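Local coordinates for protein ElaA (PDB 1XEB) that is probably an acyl-CoA-dependent N-acyltransferase of the GNAT superfamily, transferring an acyl group such as acetyl to an amine whose identity is not established, at residues L64-P69 with V76-V81; Y114-A119 with E135-D140. All coordinates share one frame; numbering follows the deposited sequence.

Interaction 1: residues L64-P69 with V76-V81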
loop_
_atom_site.group_PDB
_atom_site.type_symbol
_atom_site.label_atom_id
_atom_site.label_comp_id
_atom_site.label_asym_id
_atom_site.label_seq_id
_atom_site.Cartn_x
_atom_site.Cartn_y
_atom_site.Cartn_z
ATOM N N LEU A 64 2.675 -0.186 -3.519
ATOM C CA LEU A 64 2.014 -0.417 -2.249
ATOM C C LEU A 64 3.092 -0.877 -1.261
ATOM O O LEU A 64 4.092 -1.510 -1.632
ATOM C CB LEU A 64 0.848 -1.418 -2.351
ATOM C CG LEU A 64 0.998 -2.936 -2.343
ATOM C CD1 LEU A 64 1.604 -3.431 -1.024
ATOM C CD2 LEU A 64 -0.387 -3.534 -2.547
ATOM N N ARG A 65 2.887 -0.517 -0.004
ATOM C CA ARG A 65 3.822 -0.842 1.053
ATOM C C ARG A 65 3.270 -1.872 2.040
ATOM O O ARG A 65 2.085 -1.853 2.397
ATOM C CB ARG A 65 4.193 0.440 1.803
ATOM C CG ARG A 65 5.139 0.231 2.963
ATOM C CD ARG A 65 5.482 1.550 3.629
ATOM N NE ARG A 65 4.334 2.156 4.301
ATOM C CZ ARG A 65 4.396 3.299 4.978
ATOM N NH1 ARG A 65 5.553 3.956 5.066
ATOM N NH2 ARG A 65 3.307 3.786 5.571
ATOM N N LEU A 66 4.156 -2.763 2.473
ATOM C CA LEU A 66 3.826 -3.791 3.438
ATOM C C LEU A 66 4.650 -3.598 4.726
ATOM O O LEU A 66 5.881 -3.653 4.700
ATOM C CB LEU A 66 4.099 -5.174 2.825
ATOM C CG LEU A 66 3.187 -5.488 1.636
ATOM C CD1 LEU A 66 3.911 -6.308 0.585
ATOM C CD2 LEU A 66 1.976 -6.212 2.127
ATOM N N LEU A 67 3.975 -3.361 5.849
ATOM C CA LEU A 67 4.666 -3.209 7.133
ATOM C C LEU A 67 4.651 -4.572 7.850
ATOM O O LEU A 67 3.606 -5.231 7.896
ATOM C CB LEU A 67 3.963 -2.150 7.984
ATOM C CG LEU A 67 4.073 -0.673 7.575
ATOM C CD1 LEU A 67 3.834 -0.529 6.103
ATOM C CD2 LEU A 67 3.066 0.167 8.354
ATOM N N ASP A 68 5.792 -4.997 8.398
ATOM C CA ASP A 68 5.871 -6.295 9.078
ATOM C C ASP A 68 5.080 -6.367 10.379
ATOM O O ASP A 68 4.930 -5.373 11.096
ATOM C CB ASP A 68 7.329 -6.720 9.343
ATOM C CG ASP A 68 8.008 -5.897 10.420
ATOM O OD1 ASP A 68 8.823 -5.027 10.053
ATOM O OD2 ASP A 68 7.741 -6.117 11.628
ATOM N N PRO A 69 4.585 -7.569 10.709
ATOM C CA PRO A 69 3.788 -7.849 11.901
ATOM C C PRO A 69 4.397 -7.659 13.289
ATOM O O PRO A 69 3.690 -7.197 14.191
ATOM C CB PRO A 69 3.291 -9.274 11.645
ATOM C CG PRO A 69 4.393 -9.879 10.870
ATOM C CD PRO A 69 4.753 -8.789 9.899
ATOM N N VAL A 76 -0.098 -7.807 9.431
ATOM C CA VAL A 76 0.740 -7.248 8.378
ATOM C C VAL A 76 -0.081 -6.044 7.929
ATOM O O VAL A 76 -1.280 -6.167 7.719
ATOM C CB VAL A 76 0.975 -8.217 7.156
ATOM C CG1 VAL A 76 1.211 -9.646 7.632
ATOM C CG2 VAL A 76 -0.173 -8.150 6.188
ATOM N N VAL A 77 0.544 -4.877 7.823
ATOM C CA VAL A 77 -0.184 -3.682 7.424
ATOM C C VAL A 77 0.100 -3.283 5.988
ATOM O O VAL A 77 1.254 -3.091 5.597
ATOM C CB VAL A 77 0.141 -2.482 8.358
ATOM C CG1 VAL A 77 -0.611 -1.226 7.901
ATOM C CG2 VAL A 77 -0.250 -2.816 9.783
ATOM N N ILE A 78 -0.970 -3.172 5.207
ATOM C CA ILE A 78 -0.895 -2.781 3.798
ATOM C C ILE A 78 -1.285 -1.305 3.736
ATOM O O ILE A 78 -2.290 -0.916 4.300
ATOM C CB ILE A 78 -1.881 -3.621 2.959
ATOM C CG1 ILE A 78 -1.254 -4.955 2.610
ATOM C CG2 ILE A 78 -2.293 -2.884 1.711
ATOM C CD1 ILE A 78 -2.246 -5.911 1.999
ATOM N N GLY A 79 -0.492 -0.486 3.057
ATOM C CA GLY A 79 -0.805 0.925 2.972
ATOM C C GLY A 79 -0.140 1.585 1.780
ATOM O O GLY A 79 0.533 0.917 0.990
ATOM N N ARG A 80 -0.318 2.900 1.666
ATOM C CA ARG A 80 0.239 3.685 0.572
ATOM C C ARG A 80 -0.069 3.047 -0.792
ATOM O O ARG A 80 0.782 3.011 -1.688
ATOM C CB ARG A 80 1.743 3.839 0.771
ATOM C CG ARG A 80 2.120 4.683 1.977
ATOM C CD ARG A 80 1.681 6.113 1.765
ATOM N NE ARG A 80 2.331 7.076 2.659
ATOM C CZ ARG A 80 2.006 7.278 3.928
ATOM N NH1 ARG A 80 2.664 8.186 4.643
ATOM N NH2 ARG A 80 1.028 6.580 4.483
ATOM N N VAL A 81 -1.290 2.530 -0.926
ATOM C CA VAL A 81 -1.731 1.891 -2.162
ATOM C C VAL A 81 -1.951 2.999 -3.183
ATOM O O VAL A 81 -2.778 3.893 -2.978
ATOM C CB VAL A 81 -3.039 1.084 -1.947
ATOM C CG1 VAL A 81 -3.567 0.582 -3.287
ATOM C CG2 VAL A 81 -2.769 -0.101 -1.021
#
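Leu64-Leu67 and Val76-Val81 form an antiparallel beta hairpin in the central sheet of the GNAT fold. Four backbone bonds hold it. Arg65 and Gly79 exchange two, with Arg65 N to Gly79 O at 2.9 Å. Leu67 and Val77 exchange the other two, and Leu67 N reaches Val77 O at 2.7 Å in a nearly straight bond (174°). The tight part is the buried side with Leu66 and Ile78, a non-hydrogen-bonded pair. Their side chains run side by side, and Leu66 CD2 touches Ile78 CG1 at 3.5 Å. Helix 92-108 lies along this side, where Ala100 meets Leu64. Packing is looser toward the turn, where Pro69 CD stays 4.3 Å from Val76 CG1.

The other face carries Leu67, Val77 and Arg65, and is partly exposed at Val77 and Gly79. Leu67 CB lies 3.9 Å from Val77 CB. Arg80 is an extra residue between Gly79 and Val81, whose CA is nearest Leu64, consistent with a beta bulge. Its backbone is left-handed, its CB points toward the other strand, and its side chain runs alongside Arg65. Arg65 CG is opposite its backbone N, and a bend at chi3 (67°) leaves the guanidinium beside Arg80. Each guanidinium has its own salt bridge: Arg65 with Asp41, Arg80 with Glu39. Their planes are 43° apart. Arg80 CG sits over one face of the Arg65 guanidinium, toward its rim, 3.9 Å from Arg65 NH2.

Interaction 2: residues Y114-A119 with E135-D140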
loop_
_atom_site.group_PDB
_atom_site.type_symbol
_atom_site.label_atom_id
_atom_site.label_comp_id
_atom_site.label_asym_id
_atom_site.label_seq_id
_atom_site.Cartn_x
_atom_site.Cartn_y
_atom_site.Cartn_z
ATOM N N TYR A 114 -3.989 -6.115 7.658
ATOM C CA TYR A 114 -4.775 -4.952 8.044
ATOM C C TYR A 114 -4.515 -3.742 7.155
ATOM O O TYR A 114 -3.394 -3.501 6.718
ATOM C CB TYR A 114 -4.512 -4.599 9.524
ATOM C CG TYR A 114 -5.207 -3.340 10.004
ATOM C CD1 TYR A 114 -4.693 -2.075 9.709
ATOM C CD2 TYR A 114 -6.408 -3.410 10.689
ATOM C CE1 TYR A 114 -5.368 -0.911 10.085
ATOM C CE2 TYR A 114 -7.092 -2.261 11.067
ATOM C CZ TYR A 114 -6.573 -1.011 10.762
ATOM O OH TYR A 114 -7.273 0.139 11.110
ATOM N N LEU A 115 -5.575 -2.989 6.880
ATOM C CA LEU A 115 -5.444 -1.786 6.076
ATOM C C LEU A 115 -6.464 -0.776 6.534
ATOM O O LEU A 115 -7.483 -1.125 7.144
ATOM C CB LEU A 115 -5.616 -2.087 4.572
ATOM C CG LEU A 115 -6.934 -2.664 4.015
ATOM C CD1 LEU A 115 -8.039 -1.640 4.041
ATOM C CD2 LEU A 115 -6.706 -3.093 2.576
ATOM N N SER A 116 -6.151 0.484 6.256
ATOM C CA SER A 116 -6.992 1.614 6.588
ATOM C C SER A 116 -7.603 2.007 5.258
ATOM O O SER A 116 -6.933 2.596 4.403
ATOM C CB SER A 116 -6.136 2.748 7.133
ATOM O OG SER A 116 -6.889 3.931 7.256
ATOM N N ALA A 117 -8.874 1.660 5.089
ATOM C CA ALA A 117 -9.607 1.917 3.850
ATOM C C ALA A 117 -10.480 3.153 3.897
ATOM O O ALA A 117 -11.012 3.505 4.944
ATOM C CB ALA A 117 -10.471 0.707 3.518
ATOM N N GLN A 118 -10.640 3.811 2.756
ATOM C CA GLN A 118 -11.510 4.968 2.726
ATOM C C GLN A 118 -12.928 4.465 3.030
ATOM O O GLN A 118 -13.389 3.467 2.477
ATOM C CB GLN A 118 -11.459 5.658 1.365
ATOM C CG GLN A 118 -10.072 6.109 0.957
ATOM C CD GLN A 118 -10.094 7.333 0.045
ATOM O OE1 GLN A 118 -11.027 7.516 -0.752
ATOM N NE2 GLN A 118 -9.057 8.173 0.154
ATOM N N ALA A 119 -13.600 5.152 3.939
ATOM C CA ALA A 119 -14.944 4.797 4.354
ATOM C C ALA A 119 -15.820 4.219 3.250
ATOM O O ALA A 119 -16.455 3.182 3.451
ATOM C CB ALA A 119 -15.619 6.009 4.966
ATOM N N GLU A 135 -14.424 2.022 14.144
ATOM C CA GLU A 135 -15.541 2.897 13.821
ATOM C C GLU A 135 -14.900 3.816 12.777
ATOM O O GLU A 135 -13.672 3.800 12.629
ATOM C CB GLU A 135 -15.962 3.683 15.062
ATOM C CG GLU A 135 -17.439 4.099 15.096
ATOM C CD GLU A 135 -18.407 2.918 15.233
ATOM O OE1 GLU A 135 -18.687 2.243 14.217
ATOM O OE2 GLU A 135 -18.890 2.661 16.362
ATOM N N VAL A 136 -15.689 4.595 12.039
ATOM C CA VAL A 136 -15.076 5.463 11.037
ATOM C C VAL A 136 -14.333 6.614 11.711
ATOM O O VAL A 136 -14.772 7.137 12.732
ATOM C CB VAL A 136 -16.123 5.997 9.989
ATOM C CG1 VAL A 136 -17.450 6.327 10.661
ATOM C CG2 VAL A 136 -15.575 7.236 9.288
ATOM N N TYR A 137 -13.177 6.965 11.157
ATOM C CA TYR A 137 -12.347 8.046 11.679
ATOM C C TYR A 137 -11.865 8.917 10.528
ATOM O O TYR A 137 -12.000 8.544 9.368
ATOM C CB TYR A 137 -11.155 7.475 12.454
ATOM C CG TYR A 137 -10.324 6.458 11.693
ATOM C CD1 TYR A 137 -9.296 6.858 10.831
ATOM C CD2 TYR A 137 -10.556 5.088 11.846
ATOM C CE1 TYR A 137 -8.519 5.907 10.148
ATOM C CE2 TYR A 137 -9.792 4.142 11.172
ATOM C CZ TYR A 137 -8.780 4.558 10.328
ATOM O OH TYR A 137 -8.036 3.617 9.666
ATOM N N LEU A 138 -11.302 10.075 10.839
ATOM C CA LEU A 138 -10.847 10.971 9.782
ATOM C C LEU A 138 -9.362 10.948 9.455
ATOM O O LEU A 138 -8.511 10.769 10.320
ATOM C CB LEU A 138 -11.254 12.420 10.090
ATOM C CG LEU A 138 -12.746 12.771 10.095
ATOM C CD1 LEU A 138 -13.364 12.358 8.763
ATOM C CD2 LEU A 138 -13.451 12.069 11.249
ATOM N N GLU A 139 -9.085 11.135 8.172
ATOM C CA GLU A 139 -7.738 11.206 7.615
ATOM C C GLU A 139 -7.873 12.339 6.585
ATOM O O GLU A 139 -8.618 12.206 5.618
ATOM C CB GLU A 139 -7.354 9.880 6.928
ATOM C CG GLU A 139 -6.510 8.922 7.788
ATOM C CD GLU A 139 -6.077 7.651 7.043
ATOM O OE1 GLU A 139 -5.710 7.731 5.848
ATOM O OE2 GLU A 139 -6.088 6.564 7.663
ATOM N N ASP A 140 -7.177 13.454 6.807
ATOM C CA ASP A 140 -7.267 14.614 5.915
ATOM C C ASP A 140 -8.747 14.894 5.690
ATOM O O ASP A 140 -9.183 15.176 4.576
ATOM C CB ASP A 140 -6.588 14.345 4.564
ATOM C CG ASP A 140 -6.747 15.514 3.572
ATOM O OD1 ASP A 140 -6.830 15.252 2.352
ATOM O OD2 ASP A 140 -6.784 16.690 4.004
#
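Ser116 meets Tyr137 and Glu139 at the surface of the C-terminal part of the GNAT sheet. Strands 113-118 and 137-139 both pair with strand 142-149, but not with each other. Their short segments stay 9.4 Å apart at closest and cross at 85°, too far for backbone pairing; side chains make the contact. Tyr137 and Glu139 are two residues apart and both reach Ser116. The Ser116 hydroxyl swings anti to its own backbone N (chi1 170°), which presents OG to both partners. It accepts from Tyr137 OH at 2.7 Å and donates to Glu139 OE2 at 2.8 Å. These two bonds form a short chain that fixes the hydroxyl. The carboxylate is approached on its syn side, with OG 28° out of its plane. Glu139 OE2 also lies in the plane of the Tyr137 ring, at its edge, so the acid sits beside the ring, not over it. Tyr114 points at Tyr137 from the opposite direction, and their hydroxyls stop short of bonding. His144 of strand 142-149 packs against both Ser116 and Glu139. At the far end the contact thins to one apolar touch, with Ala119 CB 4.5 Å from Val136 CG2.

How the interactions relate
The hairpin of interaction 1 closes along the chain before interaction 2 opens. Their centres lie 14 Å apart. They share one mixed sheet, because strand 76-83 runs parallel to strand 113-118, with helix 92-108 linking the two. Tyr114 joins them directly: its N is 2.7 Å from Val76 O, and its O is 2.9 Å from Ile78 N, both probable hydrogen bonds. Interaction 1 lies near the centre of the chain and contributes one hairpin to the sheet. Interaction 2 ties strand 137-139 to strand 113-118 at the surface. In GNAT relatives acyl-CoA usually binds where these two parallel strands splay apart, so this is probably the cofactor region here too.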